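Local atomic coordinates of cytochrome b5 reductase 4 (Homo sapiens, PDB entry 3LF5), a protein that probably passes electrons from NADH through FAD to the heme of its cytochrome b5-like domain, the part of this reductase present here. Residues E57-D60 / W65-Y68; E38-P41 / E46-R49; D21-I26 / V30-P35. One frame throughout, in Å; residues are numbered along the deposited sequence.

Contact 1: residues E57-D60 / W65-Y68; sequences ELFD and WVNY. With HEM (protoporphyrin IX containing Fe), chain C.
F59 pushes the CZ end of its ring into the turn formed by V66 and Y68, and all three touch the heme, F59 with its ring edge, V66 with its methyls and Y68 with CB. The packing is tight at that end. CZ is 3.5 Å from V66 O, which lies at the ring edge near its plane, and 3.7 Å from V66 CB. Y68 brings CD2 to 3.6 Å from F59 CZ, making an offset edge-to-face pair in which the tyrosine edge turns to the phenylalanine face, with planes at 81°. With CG placed between its backbone N and carbonyl carbon (chi1 66°), Y68 presents this edge while CB stays 3.4 Å from the heme vinyl carbon CBC. A flat phenylalanine suits the site, since its edge also meets the porphyrin: CE1 lies 3.9 Å from HEM C2C. V66, branched at CB, spans two partners, meeting F59 with CB and the heme methyl CMD with CG2 at 3.7 Å. Both aromatic residues are buried, whereas W65 and N67 belong to the exposed side, their CB atoms directed away from the helix; N67 serves as the N-cap of helix 68-71. The contact thus closes the loop between helices 56-63 and 68-71 on one side of the heme pocket. H63 adds an edge-to-face partner for F59, and I26 of strand 21-26 packs against the side chains of both F59 and Y68.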
# COMPACT_ATOMS: atom_id res chain seq x y z
N GLU A 57 1.95 -2.17 10.45
CA GLU A 57 3.38 -1.97 10.74
C GLU A 57 3.75 -0.52 10.94
O GLU A 57 4.46 -0.19 11.88
CB GLU A 57 4.26 -2.58 9.63
CG GLU A 57 5.74 -2.69 9.92
CD GLU A 57 6.46 -3.43 8.79
OE1 GLU A 57 7.65 -3.13 8.55
OE2 GLU A 57 5.83 -4.29 8.13
N LEU A 58 3.25 0.35 10.08
CA LEU A 58 3.50 1.77 10.24
C LEU A 58 2.95 2.25 11.59
O LEU A 58 3.61 3.01 12.31
CB LEU A 58 2.87 2.57 9.11
CG LEU A 58 3.58 2.49 7.75
CD1 LEU A 58 2.70 3.06 6.62
CD2 LEU A 58 4.93 3.22 7.81
N PHE A 59 1.71 1.86 11.89
CA PHE A 59 1.05 2.26 13.14
C PHE A 59 1.88 1.82 14.35
O PHE A 59 2.09 2.58 15.30
CB PHE A 59 -0.35 1.61 13.16
CG PHE A 59 -1.20 1.97 14.36
CD1 PHE A 59 -2.12 3.00 14.29
CD2 PHE A 59 -1.08 1.28 15.56
CE1 PHE A 59 -2.90 3.33 15.41
CE2 PHE A 59 -1.83 1.60 16.66
CZ PHE A 59 -2.74 2.64 16.57
N ASP A 60 2.36 0.58 14.29
CA ASP A 60 3.10 0.02 15.42
C ASP A 60 4.48 0.67 15.56
O ASP A 60 5.07 0.63 16.64
CB ASP A 60 3.24 -1.49 15.28
CG ASP A 60 1.98 -2.23 15.61
OD1 ASP A 60 1.02 -1.61 16.12
OD2 ASP A 60 1.95 -3.45 15.36
N TRP A 65 0.28 1.84 21.00
CA TRP A 65 -0.74 1.76 22.07
C TRP A 65 -1.88 2.73 21.89
O TRP A 65 -2.76 2.83 22.73
CB TRP A 65 -0.11 1.92 23.46
CG TRP A 65 1.01 0.94 23.72
CD1 TRP A 65 2.32 1.23 23.92
CD2 TRP A 65 0.92 -0.49 23.71
NE1 TRP A 65 3.05 0.09 24.07
CE2 TRP A 65 2.22 -0.99 23.93
CE3 TRP A 65 -0.14 -1.39 23.55
CZ2 TRP A 65 2.48 -2.34 24.01
CZ3 TRP A 65 0.13 -2.75 23.59
CH2 TRP A 65 1.44 -3.21 23.82
N VAL A 66 -1.89 3.45 20.76
CA VAL A 66 -3.02 4.35 20.50
C VAL A 66 -4.30 3.53 20.38
O VAL A 66 -4.30 2.48 19.73
CB VAL A 66 -2.76 5.23 19.25
CG1 VAL A 66 -4.04 5.72 18.57
CG2 VAL A 66 -1.91 6.41 19.65
N ASN A 67 -5.38 4.00 21.01
CA ASN A 67 -6.63 3.27 21.06
C ASN A 67 -7.48 3.49 19.81
O ASN A 67 -8.52 4.11 19.85
CB ASN A 67 -7.39 3.68 22.30
CG ASN A 67 -8.47 2.67 22.70
OD1 ASN A 67 -8.89 1.80 21.90
ND2 ASN A 67 -8.94 2.81 23.93
N TYR A 68 -7.01 2.95 18.70
CA TYR A 68 -7.68 3.18 17.42
C TYR A 68 -9.07 2.55 17.39
O TYR A 68 -9.95 3.10 16.73
CB TYR A 68 -6.85 2.67 16.23
CG TYR A 68 -6.68 1.18 16.22
CD1 TYR A 68 -7.61 0.36 15.60
CD2 TYR A 68 -5.65 0.59 16.94
CE1 TYR A 68 -7.48 -1.01 15.65
CE2 TYR A 68 -5.51 -0.77 16.99
CZ TYR A 68 -6.43 -1.57 16.35
OH TYR A 68 -6.27 -2.94 16.41
CHA HEM C . 0.57 10.81 16.34
CHB HEM C . 2.04 8.72 12.22
CHC HEM C . -2.05 6.22 11.99
CHD HEM C . -3.60 8.43 15.97
C1A HEM C . 1.31 10.45 15.24
C2A HEM C . 2.62 10.92 14.91
C3A HEM C . 3.02 10.36 13.78
C4A HEM C . 1.95 9.50 13.34
CMA HEM C . 4.37 10.54 13.06
CAA HEM C . 3.42 11.89 15.77
CBA HEM C . 4.26 10.97 16.63
CGA HEM C . 5.38 11.67 17.31
O1A HEM C . 5.87 11.01 18.26
O2A HEM C . 5.76 12.82 16.94
C1B HEM C . 1.10 7.81 11.82
C2B HEM C . 1.20 6.92 10.69
C3B HEM C . 0.07 6.23 10.62
C4B HEM C . -0.78 6.65 11.72
CMB HEM C . 2.40 6.83 9.74
CAB HEM C . -0.27 5.15 9.56
CBB HEM C . -0.94 4.05 9.90
C1C HEM C . -2.85 6.67 12.99
C2C HEM C . -4.23 6.32 13.25
C3C HEM C . -4.61 6.94 14.35
C4C HEM C . -3.52 7.70 14.83
CMC HEM C . -5.10 5.38 12.41
CAC HEM C . -5.96 6.95 15.08
CBC HEM C . -6.67 5.85 15.18
C1D HEM C . -2.59 9.16 16.50
C2D HEM C . -2.62 9.69 17.83
C3D HEM C . -1.32 10.45 17.96
C4D HEM C . -0.64 10.29 16.69
CMD HEM C . -3.74 9.52 18.87
CAD HEM C . -0.83 11.17 19.22
CBD HEM C . -0.27 10.14 20.22
CGD HEM C . 0.18 10.94 21.43
O1D HEM C . -0.62 11.73 21.98
O2D HEM C . 1.37 10.79 21.82
NA HEM C . 0.91 9.59 14.24
NB HEM C . -0.11 7.63 12.44
NC HEM C . -2.45 7.52 14.00
ND HEM C . -1.44 9.51 15.86
FE HEM C . -0.80 8.54 14.14

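Contact 2: residues E38-P41 / E46-R49. With HEM (protoporphyrin IX containing Fe), chain C.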
# COMPACT_ATOMS: atom_id res chain seq x y z
N GLU A 38 -8.23 15.22 8.90
CA GLU A 38 -7.99 16.59 9.34
C GLU A 38 -7.64 16.68 10.83
O GLU A 38 -7.19 17.74 11.27
CB GLU A 38 -9.21 17.46 9.03
CG GLU A 38 -10.40 17.17 9.90
CD GLU A 38 -11.49 18.21 9.73
OE1 GLU A 38 -11.29 19.37 10.14
OE2 GLU A 38 -12.55 17.86 9.18
N TYR A 39 -7.83 15.61 11.61
CA TYR A 39 -7.60 15.57 13.05
C TYR A 39 -6.31 14.86 13.46
O TYR A 39 -5.84 15.05 14.58
CB TYR A 39 -8.79 14.91 13.78
CG TYR A 39 -10.10 15.59 13.57
CD1 TYR A 39 -10.37 16.82 14.14
CD2 TYR A 39 -11.08 15.02 12.77
CE1 TYR A 39 -11.58 17.46 13.94
CE2 TYR A 39 -12.29 15.65 12.56
CZ TYR A 39 -12.54 16.88 13.16
OH TYR A 39 -13.74 17.51 12.96
N HIS A 40 -5.76 13.99 12.61
CA HIS A 40 -4.62 13.16 12.99
C HIS A 40 -3.47 14.01 13.51
O HIS A 40 -2.97 14.86 12.78
CB HIS A 40 -4.16 12.36 11.79
CG HIS A 40 -3.00 11.46 12.07
ND1 HIS A 40 -1.87 11.43 11.29
CD2 HIS A 40 -2.77 10.60 13.09
CE1 HIS A 40 -1.02 10.56 11.80
NE2 HIS A 40 -1.55 10.03 12.89
N PRO A 41 -3.03 13.76 14.77
CA PRO A 41 -1.95 14.60 15.26
C PRO A 41 -0.66 14.56 14.43
O PRO A 41 0.04 15.54 14.37
CB PRO A 41 -1.75 14.11 16.70
CG PRO A 41 -3.10 13.58 17.11
CD PRO A 41 -3.63 12.94 15.85
N GLU A 46 1.40 11.72 6.73
CA GLU A 46 1.78 10.51 7.44
C GLU A 46 0.67 9.46 7.35
O GLU A 46 0.93 8.29 7.06
CB GLU A 46 2.13 10.79 8.90
CG GLU A 46 3.47 11.48 9.09
CD GLU A 46 4.65 10.56 9.00
OE1 GLU A 46 4.50 9.33 9.01
OE2 GLU A 46 5.78 11.08 8.94
N LEU A 47 -0.57 9.87 7.61
CA LEU A 47 -1.66 8.93 7.57
C LEU A 47 -1.79 8.36 6.14
O LEU A 47 -2.05 7.17 5.93
CB LEU A 47 -2.93 9.61 8.06
CG LEU A 47 -4.13 8.73 8.31
CD1 LEU A 47 -3.83 7.59 9.26
CD2 LEU A 47 -5.24 9.61 8.83
N MET A 48 -1.61 9.20 5.14
CA MET A 48 -1.68 8.77 3.75
C MET A 48 -0.63 7.74 3.34
O MET A 48 -0.80 7.06 2.34
CB MET A 48 -1.56 9.97 2.80
CG MET A 48 -2.86 10.77 2.72
SD MET A 48 -4.24 9.87 1.97
CE MET A 48 -3.64 9.60 0.29
N ARG A 49 0.46 7.58 4.12
CA ARG A 49 1.43 6.55 3.84
C ARG A 49 0.79 5.18 3.84
O ARG A 49 1.30 4.27 3.18
CB ARG A 49 2.55 6.57 4.87
CG ARG A 49 3.42 7.82 4.77
CD ARG A 49 4.37 7.87 5.91
NE ARG A 49 5.39 6.84 5.79
CZ ARG A 49 6.27 6.55 6.74
NH1 ARG A 49 6.27 7.22 7.88
NH2 ARG A 49 7.14 5.58 6.54
CHA HEM C . 0.57 10.81 16.34
CHB HEM C . 2.04 8.72 12.22
CHC HEM C . -2.05 6.22 11.99
CHD HEM C . -3.60 8.43 15.97
C1A HEM C . 1.31 10.45 15.24
C2A HEM C . 2.62 10.92 14.91
C3A HEM C . 3.02 10.36 13.78
C4A HEM C . 1.95 9.50 13.34
CMA HEM C . 4.37 10.54 13.06
CAA HEM C . 3.42 11.89 15.77
CBA HEM C . 4.26 10.97 16.63
CGA HEM C . 5.38 11.67 17.31
O1A HEM C . 5.87 11.01 18.26
O2A HEM C . 5.76 12.82 16.94
C1B HEM C . 1.10 7.81 11.82
C2B HEM C . 1.20 6.92 10.69
C3B HEM C . 0.07 6.23 10.62
C4B HEM C . -0.78 6.65 11.72
CMB HEM C . 2.40 6.83 9.74
CAB HEM C . -0.27 5.15 9.56
CBB HEM C . -0.94 4.05 9.90
C1C HEM C . -2.85 6.67 12.99
C2C HEM C . -4.23 6.32 13.25
C3C HEM C . -4.61 6.94 14.35
C4C HEM C . -3.52 7.70 14.83
CMC HEM C . -5.10 5.38 12.41
CAC HEM C . -5.96 6.95 15.08
CBC HEM C . -6.67 5.85 15.18
C1D HEM C . -2.59 9.16 16.50
C2D HEM C . -2.62 9.69 17.83
C3D HEM C . -1.32 10.45 17.96
C4D HEM C . -0.64 10.29 16.69
CMD HEM C . -3.74 9.52 18.87
CAD HEM C . -0.83 11.17 19.22
CBD HEM C . -0.27 10.14 20.22
CGD HEM C . 0.18 10.94 21.43
O1D HEM C . -0.62 11.73 21.98
O2D HEM C . 1.37 10.79 21.82
NA HEM C . 0.91 9.59 14.24
NB HEM C . -0.11 7.63 12.44
NC HEM C . -2.45 7.52 14.00
ND HEM C . -1.44 9.51 15.86
FE HEM C . -0.80 8.54 14.14
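H40 and L47 meet beside the heme iron, in the loop-and-helix half of a cytochrome b5 fold that supplies one of the two axial histidines. The first shell is the metal bond itself: H40 NE2 binds the iron at 2.1 Å, and H63 NE2 completes the bis-histidine pair. Imidazole suits this place because one nitrogen can bind the metal while the other is held by the protein. CG anti to the backbone N (chi1 -179°) carries the ring from the loop to the iron, and ND1 is hydrogen-bonded to the carbonyl oxygen of G43, a second-shell bond that limits rotation about the iron-nitrogen axis and would probably make the imidazole a somewhat stronger electron donor.

Around the ligand stand carbon atoms of L47, E46 and P41. L47 sets CB 3.9 Å from H40 ND1, crossing the imidazole obliquely, while its CD1 reaches HEM CHC at 3.5 Å; leucine can thus touch the histidine with CB and the porphyrin with a branch. E46 approaches the imidazole at the edge, its CB methylene 4.3 Å from H40 CE1. P41 lays the CG of its stiff ring 3.7 Å from HEM C3D, over the outer edge of one pyrrole ring, on the same face as H40.

Further out, helix 44-48 holds L47 in place between the heme and I24 of strand 21-26, with Y36 and M37 also touching it. The chain of E46 bends at chi2 (-79°), which brings its carboxylate beside the outer edge of the heme, OE1 lying 3.3 Å from the methyl carbon CMB. The same oxygen takes a salt-bridged hydrogen bond from R49 NH1 at 3.0 Å, entering on the syn side of the carboxylate and almost within the guanidinium plane.

Contact 3: residues D21-I26 / V30-P35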
# COMPACT_ATOMS: atom_id res chain seq x y z
N ASP A 21 -11.09 9.43 0.11
CA ASP A 21 -11.66 8.09 0.15
C ASP A 21 -10.53 7.14 0.51
O ASP A 21 -9.94 6.46 -0.34
CB ASP A 21 -12.29 7.72 -1.19
CG ASP A 21 -13.03 6.40 -1.15
OD1 ASP A 21 -13.19 5.81 -0.08
OD2 ASP A 21 -13.51 6.00 -2.23
N CYS A 22 -10.21 7.14 1.80
CA CYS A 22 -9.02 6.51 2.33
C CYS A 22 -9.40 5.45 3.33
O CYS A 22 -9.90 5.77 4.41
CB CYS A 22 -8.14 7.54 3.04
SG CYS A 22 -6.54 6.90 3.56
N TRP A 23 -9.19 4.19 2.97
CA TRP A 23 -9.36 3.09 3.92
C TRP A 23 -7.99 2.58 4.35
O TRP A 23 -7.08 2.45 3.55
CB TRP A 23 -10.16 1.92 3.35
CG TRP A 23 -11.60 2.20 3.02
CD1 TRP A 23 -12.27 3.37 3.08
CD2 TRP A 23 -12.53 1.23 2.55
NE1 TRP A 23 -13.59 3.20 2.72
CE2 TRP A 23 -13.76 1.88 2.37
CE3 TRP A 23 -12.45 -0.14 2.28
CZ2 TRP A 23 -14.90 1.21 1.89
CZ3 TRP A 23 -13.57 -0.79 1.82
CH2 TRP A 23 -14.78 -0.12 1.63
N ILE A 24 -7.88 2.23 5.63
CA ILE A 24 -6.68 1.60 6.16
C ILE A 24 -7.08 0.40 7.00
O ILE A 24 -8.07 0.46 7.75
CB ILE A 24 -5.84 2.59 7.02
CG1 ILE A 24 -5.43 3.81 6.22
CG2 ILE A 24 -4.63 1.95 7.65
CD1 ILE A 24 -4.73 4.93 7.05
N CYS A 25 -6.31 -0.67 6.88
CA CYS A 25 -6.47 -1.85 7.70
C CYS A 25 -5.48 -1.81 8.86
O CYS A 25 -4.29 -1.60 8.63
CB CYS A 25 -6.23 -3.08 6.85
SG CYS A 25 -6.05 -4.62 7.75
N ILE A 26 -5.96 -1.97 10.09
CA ILE A 26 -5.13 -2.11 11.27
C ILE A 26 -5.54 -3.40 11.97
O ILE A 26 -6.68 -3.56 12.39
CB ILE A 26 -5.27 -0.93 12.25
CG1 ILE A 26 -4.99 0.41 11.57
CG2 ILE A 26 -4.33 -1.15 13.45
CD1 ILE A 26 -3.56 0.67 11.19
N VAL A 30 -10.84 -2.73 9.19
CA VAL A 30 -10.71 -1.73 8.11
C VAL A 30 -11.51 -0.50 8.51
O VAL A 30 -12.67 -0.59 8.88
CB VAL A 30 -11.21 -2.30 6.75
CG1 VAL A 30 -11.12 -1.27 5.66
CG2 VAL A 30 -10.44 -3.55 6.37
N TYR A 31 -10.86 0.66 8.43
CA TYR A 31 -11.45 1.93 8.80
C TYR A 31 -11.41 2.90 7.65
O TYR A 31 -10.41 2.98 6.94
CB TYR A 31 -10.65 2.55 9.96
CG TYR A 31 -10.77 1.72 11.23
CD1 TYR A 31 -11.88 1.85 12.07
CD2 TYR A 31 -9.78 0.81 11.57
CE1 TYR A 31 -12.01 1.06 13.20
CE2 TYR A 31 -9.89 0.04 12.71
CZ TYR A 31 -10.99 0.16 13.51
OH TYR A 31 -11.08 -0.63 14.63
N ASN A 32 -12.51 3.64 7.50
CA ASN A 32 -12.59 4.79 6.63
C ASN A 32 -12.00 5.99 7.35
O ASN A 32 -12.72 6.61 8.14
CB ASN A 32 -14.04 5.09 6.29
CG ASN A 32 -14.16 6.34 5.46
OD1 ASN A 32 -13.24 6.70 4.71
ND2 ASN A 32 -15.27 7.02 5.58
N VAL A 33 -10.73 6.30 7.13
CA VAL A 33 -10.09 7.39 7.86
C VAL A 33 -10.21 8.74 7.17
O VAL A 33 -9.67 9.71 7.66
CB VAL A 33 -8.61 7.07 8.20
CG1 VAL A 33 -8.52 5.86 9.14
CG2 VAL A 33 -7.76 6.95 6.93
N SER A 34 -10.92 8.83 6.05
CA SER A 34 -11.08 10.14 5.44
C SER A 34 -11.63 11.20 6.39
O SER A 34 -11.10 12.31 6.39
CB SER A 34 -11.88 10.09 4.14
OG SER A 34 -11.09 9.52 3.13
N PRO A 35 -12.62 10.89 7.26
CA PRO A 35 -13.06 11.94 8.20
C PRO A 35 -12.07 12.27 9.32
O PRO A 35 -12.14 13.33 9.92
CB PRO A 35 -14.36 11.39 8.80
CG PRO A 35 -14.56 10.08 8.24
CD PRO A 35 -13.50 9.72 7.27
O HOH W 1 -14.17 6.82 1.92
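W23 and N32 face each other as a non-hydrogen-bonded pair in an antiparallel beta hairpin, strands 21-26 and 29-32, within the central sheet of this cytochrome b5-like domain. Next to them, I24 and Y31 form the hydrogen-bonded pair: I24 N gives to Y31 O and Y31 N to I24 O, both at 2.9 Å.

In W23, CG lies anti to the carbonyl carbon (chi1 -66°), which sets the indole beside V30 and N32. Its CB lies near V30 CG1 and Y31 O. Beyond CG the indole divides: CD1 meets N32 OD1 at 3.8 Å, at the ring edge in the conformer given, and NE1 passes N32 CB, while on the other branch CE3 packs 3.8 Å from V30 CG1. Broad and flat, tryptophan can span both neighbours and still stack on H16 and touch L13 of helix 10-15. An alanine here is likely to leave V30 CG1 and the H16 ring without their aromatic partner and open a gap between the sheet and that helix.

On the opposite face, I24 CD1 touches V33 CG2 at 3.6 Å, the two side chains crossing at about a right angle; branched aliphatics suit this face, which L47 covers toward the heme. Past the regular pairing, V33 N bonds to C22 O. S34, just past strand 29-32, suits its place at the start of strand 21-26 because its hydroxyl accepts from the backbone: in the conformer given, OG is also hydrogen-bonded to K19 O and takes C22 N at 2.9 Å, with a bent N-H...O angle of 135°.

All three contacts are buried, but contact 3 lies about 4 Å from the chain centre, measured centre to centre, while contacts 1 and 2 sit 11 to 12 Å out, with the heme between them. Contact 3 relies on backbone hydrogen bonds between strands; contact 1 joins helix 56-63 to the following loop through aromatic and apolar groups, and contact 2 rests on iron coordination and packing round H40, with a salt bridge inside segment 46-49. Strand 21-26 backs both heme walls, I26 toward contact 1 and I24 toward contact 2. The walls also meet directly, where L58 CD2 comes 3.5 Å from R49 NH2, near the second subunit.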